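Local structure of chitinase (Thermococcus kodakarensis KOD1, 5DHE) at residues T24-K36 / M88-W100. The protein probably binds chitin through this non-catalytic domain, anchoring an enzyme whose catalytic domains hydrolyse the polymer. Residues are numbered along the deposited sequence; the frame is centred on the assembly and turned at random.
Sequences TLNLGGTYDWVVK and MYLYVNDQLWDVW
Val34 and Lys36 pair with Tyr91 and Tyr89 in antiparallel register, and four backbone hydrogen bonds join strands 34-36 and 88-92, the straightest running from Tyr91 N to Val34 O (2.8 Å, 174°). Between these hydrogen-bonded pairs sits the non-hydrogen-bonded pair Val35 and Leu90. The fold is a beta sandwich, as in cellulose-binding domains, and 24-36 passes from one sheet (strand 24-26) to the other (strand 34-36), so the contact illustrates how such a crossing loop is pinned to its neighbours. Side chains alternate accordingly. Leu90 turns to the interior between the sheets and forks: CD1 reaches Val35 CG2 at 3.9 Å, while CD2 meets Leu27 CD2 at 3.8 Å. CG lies anti to the Leu90 backbone N (chi1 171°), which directs the fork toward the crossing chain. On the other face, Val34 CB and Tyr91 CB lie 4.3 Å apart. The strand 88-92 continues through a type I' turn, Val92 to Gln95, into strand 95-99, where a classic beta bulge sets Trp97 and Asp98 opposite Leu90. At the loop, Val92 CG1 sits over one face of the Tyr31 ring in a CH-pi contact, 3.9 Å from its centroid, and Trp97 turns its edge, CH2 foremost, toward the Tyr31 face in an offset edge-to-face pair, CH2 lying 3.5 Å from Tyr31 CE2, planes at 72°. An alanine in place of Tyr31 would remove the ring and is likely to leave Val92 CG1 and the Trp97 edge without their aromatic partner. Two waters bridge Asp32 to Asn93; one accepts from Asn93 N at 2.7 Å and donates to Asp32 O at 2.8 Å.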
loop_
_atom_site.group_PDB
_atom_site.type_symbol
_atom_site.label_atom_id
_atom_site.label_comp_id
_atom_site.label_asym_id
_atom_site.label_seq_id
_atom_site.Cartn_x
_atom_site.Cartn_y
_atom_site.Cartn_z
ATOM N N THR A 24 0.151 0.820 -7.613
ATOM C CA THR A 24 1.120 0.158 -8.464
ATOM C C THR A 24 2.486 0.398 -7.835
ATOM O O THR A 24 2.799 1.505 -7.382
ATOM C CB THR A 24 1.082 0.720 -9.906
ATOM O OG1 THR A 24 -0.141 0.308 -10.534
ATOM C CG2 THR A 24 2.277 0.207 -10.719
ATOM N N LEU A 25 3.275 -0.669 -7.758
ATOM C CA LEU A 25 4.617 -0.599 -7.199
ATOM C C LEU A 25 5.604 -0.918 -8.314
ATOM O O LEU A 25 5.652 -2.043 -8.813
ATOM C CB LEU A 25 4.795 -1.617 -6.079
ATOM C CG LEU A 25 3.785 -1.564 -4.936
ATOM C CD1 LEU A 25 4.088 -2.733 -3.970
ATOM C CD2 LEU A 25 3.856 -0.209 -4.206
ATOM N N ASN A 26 6.368 0.092 -8.704
ATOM C CA ASN A 26 7.371 -0.061 -9.746
ATOM C C ASN A 26 8.648 -0.348 -8.984
ATOM O O ASN A 26 9.412 0.552 -8.618
ATOM C CB ASN A 26 7.416 1.224 -10.563
ATOM C CG ASN A 26 6.129 1.427 -11.337
ATOM O OD1 ASN A 26 5.399 2.405 -11.126
ATOM N ND2 ASN A 26 5.820 0.484 -12.220
ATOM N N LEU A 27 8.844 -1.638 -8.736
ATOM C CA LEU A 27 9.949 -2.138 -7.925
ATOM C C LEU A 27 11.269 -2.405 -8.620
ATOM O O LEU A 27 12.325 -2.287 -7.996
ATOM C CB LEU A 27 9.506 -3.415 -7.206
ATOM C CG LEU A 27 8.264 -3.290 -6.308
ATOM C CD1 LEU A 27 7.794 -4.670 -5.855
ATOM C CD2 LEU A 27 8.576 -2.420 -5.109
ATOM N N GLY A 28 11.211 -2.787 -9.892
ATOM C CA GLY A 28 12.435 -3.081 -10.619
ATOM C C GLY A 28 13.017 -4.448 -10.279
ATOM O O GLY A 28 14.068 -4.829 -10.803
ATOM N N GLY A 29 12.340 -5.181 -9.402
ATOM C CA GLY A 29 12.797 -6.506 -9.004
ATOM C C GLY A 29 11.669 -7.251 -8.314
ATOM O O GLY A 29 10.583 -6.695 -8.122
ATOM N N THR A 30 11.922 -8.503 -7.936
ATOM C CA THR A 30 10.924 -9.336 -7.265
ATOM C C THR A 30 11.284 -9.375 -5.788
ATOM O O THR A 30 12.371 -9.849 -5.426
ATOM C CB THR A 30 10.920 -10.738 -7.875
ATOM O OG1 THR A 30 10.628 -10.622 -9.275
ATOM C CG2 THR A 30 9.854 -11.614 -7.230
ATOM N N TYR A 31 10.363 -8.904 -4.942
ATOM C CA TYR A 31 10.614 -8.787 -3.499
ATOM C C TYR A 31 9.431 -9.109 -2.595
ATOM O O TYR A 31 8.271 -9.031 -2.999
ATOM C CB TYR A 31 11.002 -7.334 -3.163
ATOM C CG TYR A 31 12.144 -6.748 -3.970
ATOM C CD1 TYR A 31 13.466 -7.097 -3.687
ATOM C CD2 TYR A 31 11.913 -5.803 -4.974
ATOM C CE1 TYR A 31 14.521 -6.512 -4.372
ATOM C CE2 TYR A 31 12.973 -5.210 -5.674
ATOM C CZ TYR A 31 14.274 -5.572 -5.355
ATOM O OH TYR A 31 15.335 -4.967 -5.980
ATOM N N ASP A 32 9.752 -9.428 -1.344
ATOM C CA ASP A 32 8.726 -9.646 -0.339
ATOM C C ASP A 32 8.506 -8.224 0.186
ATOM O O ASP A 32 8.984 -7.840 1.259
ATOM C CB ASP A 32 9.244 -10.579 0.754
ATOM C CG ASP A 32 9.418 -12.003 0.250
ATOM O OD1 ASP A 32 8.445 -12.547 -0.301
ATOM O OD2 ASP A 32 10.524 -12.574 0.396
ATOM N N TRP A 33 7.787 -7.438 -0.601
ATOM C CA TRP A 33 7.529 -6.054 -0.251
ATOM C C TRP A 33 6.476 -5.919 0.837
ATOM O O TRP A 33 5.700 -6.840 1.091
ATOM C CB TRP A 33 7.120 -5.246 -1.503
ATOM C CG TRP A 33 5.954 -5.781 -2.301
ATOM C CD1 TRP A 33 6.018 -6.494 -3.472
ATOM C CD2 TRP A 33 4.561 -5.602 -2.017
ATOM N NE1 TRP A 33 4.753 -6.754 -3.934
ATOM C CE2 TRP A 33 3.840 -6.220 -3.059
ATOM C CE3 TRP A 33 3.849 -4.973 -0.980
ATOM C CZ2 TRP A 33 2.443 -6.237 -3.096
ATOM C CZ3 TRP A 33 2.459 -4.986 -1.014
ATOM C CH2 TRP A 33 1.765 -5.616 -2.067
ATOM N N VAL A 34 6.459 -4.761 1.487
ATOM C CA VAL A 34 5.494 -4.478 2.533
ATOM C C VAL A 34 5.032 -3.040 2.353
ATOM O O VAL A 34 5.858 -2.148 2.180
ATOM C CB VAL A 34 6.135 -4.580 3.937
ATOM C CG1 VAL A 34 5.125 -4.125 5.013
ATOM C CG2 VAL A 34 6.604 -5.999 4.199
ATOM N N VAL A 35 3.719 -2.815 2.345
ATOM C CA VAL A 35 3.211 -1.446 2.267
ATOM C C VAL A 35 2.411 -1.214 3.540
ATOM O O VAL A 35 1.416 -1.899 3.784
ATOM C CB VAL A 35 2.297 -1.207 1.041
ATOM C CG1 VAL A 35 1.598 0.169 1.152
ATOM C CG2 VAL A 35 3.138 -1.225 -0.229
ATOM N N LYS A 36 2.860 -0.270 4.363
ATOM C CA LYS A 36 2.168 0.060 5.601
ATOM C C LYS A 36 1.287 1.265 5.308
ATOM O O LYS A 36 1.720 2.228 4.681
ATOM C CB LYS A 36 3.167 0.367 6.723
ATOM C CG LYS A 36 4.115 -0.795 7.005
ATOM C CD LYS A 36 4.917 -0.605 8.285
ATOM C CE LYS A 36 4.041 -0.679 9.517
ATOM N NZ LYS A 36 4.866 -0.742 10.760
ATOM N N MET A 88 1.156 6.182 2.986
ATOM C CA MET A 88 1.498 4.789 2.705
ATOM C C MET A 88 3.007 4.731 2.638
ATOM O O MET A 88 3.653 5.671 2.166
ATOM C CB MET A 88 0.898 4.299 1.392
ATOM C CG MET A 88 -0.602 4.371 1.385
ATOM S SD MET A 88 -1.272 3.336 0.074
ATOM C CE MET A 88 -0.863 4.270 -1.282
ATOM N N TYR A 89 3.567 3.638 3.145
ATOM C CA TYR A 89 5.016 3.472 3.170
ATOM C C TYR A 89 5.413 2.150 2.533
ATOM O O TYR A 89 4.858 1.103 2.874
ATOM C CB TYR A 89 5.517 3.472 4.611
ATOM C CG TYR A 89 5.105 4.669 5.420
ATOM C CD1 TYR A 89 3.811 4.787 5.921
ATOM C CD2 TYR A 89 6.005 5.703 5.663
ATOM C CE1 TYR A 89 3.422 5.907 6.642
ATOM C CE2 TYR A 89 5.632 6.818 6.375
ATOM C CZ TYR A 89 4.343 6.917 6.861
ATOM O OH TYR A 89 3.976 8.036 7.564
ATOM N N LEU A 90 6.383 2.196 1.623
ATOM C CA LEU A 90 6.864 0.977 0.967
ATOM C C LEU A 90 8.201 0.550 1.558
ATOM O O LEU A 90 9.170 1.322 1.562
ATOM C CB LEU A 90 7.028 1.195 -0.543
ATOM C CG LEU A 90 7.733 0.045 -1.290
ATOM C CD1 LEU A 90 6.837 -1.188 -1.304
ATOM C CD2 LEU A 90 8.026 0.462 -2.741
ATOM N N TYR A 91 8.243 -0.670 2.071
ATOM C CA TYR A 91 9.461 -1.220 2.655
ATOM C C TYR A 91 9.867 -2.460 1.881
ATOM O O TYR A 91 9.034 -3.308 1.517
ATOM C CB TYR A 91 9.228 -1.637 4.106
ATOM C CG TYR A 91 8.952 -0.486 5.026
ATOM C CD1 TYR A 91 9.997 0.222 5.611
ATOM C CD2 TYR A 91 7.642 -0.102 5.303
ATOM C CE1 TYR A 91 9.740 1.303 6.463
ATOM C CE2 TYR A 91 7.374 0.966 6.141
ATOM C CZ TYR A 91 8.421 1.663 6.716
ATOM O OH TYR A 91 8.156 2.724 7.552
ATOM N N VAL A 92 11.163 -2.567 1.640
ATOM C CA VAL A 92 11.730 -3.734 0.965
ATOM C C VAL A 92 12.980 -4.039 1.776
ATOM O O VAL A 92 13.833 -3.167 1.968
ATOM C CB VAL A 92 12.086 -3.444 -0.512
ATOM C CG1 VAL A 92 12.915 -4.602 -1.093
ATOM C CG2 VAL A 92 10.814 -3.297 -1.329
ATOM N N ASN A 93 13.069 -5.265 2.290
ATOM C CA ASN A 93 14.213 -5.673 3.097
ATOM C C ASN A 93 14.539 -4.687 4.218
ATOM O O ASN A 93 15.688 -4.273 4.394
ATOM C CB ASN A 93 15.427 -5.911 2.189
ATOM C CG ASN A 93 15.208 -7.092 1.252
ATOM O OD1 ASN A 93 14.698 -8.129 1.680
ATOM N ND2 ASN A 93 15.575 -6.942 -0.019
ATOM N N ASP A 94 13.498 -4.318 4.960
ATOM C CA ASP A 94 13.592 -3.428 6.105
ATOM C C ASP A 94 14.145 -2.038 5.841
ATOM O O ASP A 94 14.730 -1.415 6.731
ATOM C CB ASP A 94 14.401 -4.110 7.209
ATOM C CG ASP A 94 13.751 -5.394 7.684
ATOM O OD1 ASP A 94 12.571 -5.350 8.093
ATOM O OD2 ASP A 94 14.416 -6.448 7.646
ATOM N N GLN A 95 13.964 -1.555 4.618
ATOM C CA GLN A 95 14.416 -0.215 4.259
ATOM C C GLN A 95 13.232 0.513 3.640
ATOM O O GLN A 95 12.447 -0.081 2.908
ATOM C CB GLN A 95 15.559 -0.276 3.251
ATOM C CG GLN A 95 16.837 -0.866 3.827
ATOM C CD GLN A 95 17.985 -0.912 2.827
ATOM O OE1 GLN A 95 19.156 -0.924 3.219
ATOM N NE2 GLN A 95 17.663 -0.951 1.541
ATOM N N LEU A 96 13.108 1.803 3.928
ATOM C CA LEU A 96 12.008 2.595 3.382
ATOM C C LEU A 96 12.372 2.989 1.952
ATOM O O LEU A 96 13.339 3.722 1.723
ATOM C CB LEU A 96 11.786 3.844 4.255
ATOM C CG LEU A 96 10.660 4.782 3.819
ATOM C CD1 LEU A 96 9.318 4.084 3.945
ATOM C CD2 LEU A 96 10.676 6.048 4.678
ATOM N N TRP A 97 11.595 2.480 1.000
ATOM C CA TRP A 97 11.813 2.757 -0.417
ATOM C C TRP A 97 11.073 3.980 -0.932
ATOM O O TRP A 97 11.629 4.763 -1.695
ATOM C CB TRP A 97 11.399 1.543 -1.247
ATOM C CG TRP A 97 12.467 0.494 -1.340
ATOM C CD1 TRP A 97 13.388 0.165 -0.388
ATOM C CD2 TRP A 97 12.754 -0.319 -2.478
ATOM N NE1 TRP A 97 14.246 -0.800 -0.868
ATOM C CE2 TRP A 97 13.876 -1.116 -2.152
ATOM C CE3 TRP A 97 12.169 -0.450 -3.747
ATOM C CZ2 TRP A 97 14.435 -2.035 -3.052
ATOM C CZ3 TRP A 97 12.721 -1.365 -4.646
ATOM C CH2 TRP A 97 13.844 -2.143 -4.291
ATOM N N ASP A 98 9.821 4.147 -0.521
ATOM C CA ASP A 98 9.043 5.286 -0.990
ATOM C C ASP A 98 7.906 5.573 -0.021
ATOM O O ASP A 98 7.585 4.750 0.837
ATOM C CB ASP A 98 8.487 4.970 -2.388
ATOM C CG ASP A 98 8.078 6.214 -3.167
ATOM O OD1 ASP A 98 8.356 7.342 -2.715
ATOM O OD2 ASP A 98 7.482 6.054 -4.253
ATOM N N VAL A 99 7.307 6.745 -0.185
ATOM C CA VAL A 99 6.205 7.187 0.658
ATOM C C VAL A 99 5.168 7.867 -0.218
ATOM O O VAL A 99 5.513 8.592 -1.152
ATOM C CB VAL A 99 6.682 8.246 1.699
ATOM C CG1 VAL A 99 5.497 8.776 2.497
ATOM C CG2 VAL A 99 7.722 7.648 2.651
ATOM N N TRP A 100 3.898 7.627 0.075
ATOM C CA TRP A 100 2.810 8.282 -0.641
ATOM C C TRP A 100 2.189 9.225 0.389
ATOM O O TRP A 100 1.842 8.748 1.494
ATOM C CB TRP A 100 1.758 7.273 -1.110
ATOM C CG TRP A 100 0.654 7.917 -1.895
ATOM C CD1 TRP A 100 0.699 8.316 -3.205
ATOM C CD2 TRP A 100 -0.642 8.286 -1.406
ATOM N NE1 TRP A 100 -0.488 8.912 -3.558
ATOM C CE2 TRP A 100 -1.331 8.905 -2.475
ATOM C CE3 TRP A 100 -1.289 8.154 -0.170
ATOM C CZ2 TRP A 100 -2.642 9.395 -2.341
ATOM C CZ3 TRP A 100 -2.590 8.640 -0.033
ATOM C CH2 TRP A 100 -3.251 9.253 -1.116
ATOM O OXT TRP A 100 2.079 10.436 0.088
HETATM O O HOH W 1 12.744 -9.301 -0.600
HETATM O O HOH W 2 11.760 -7.551 1.678
#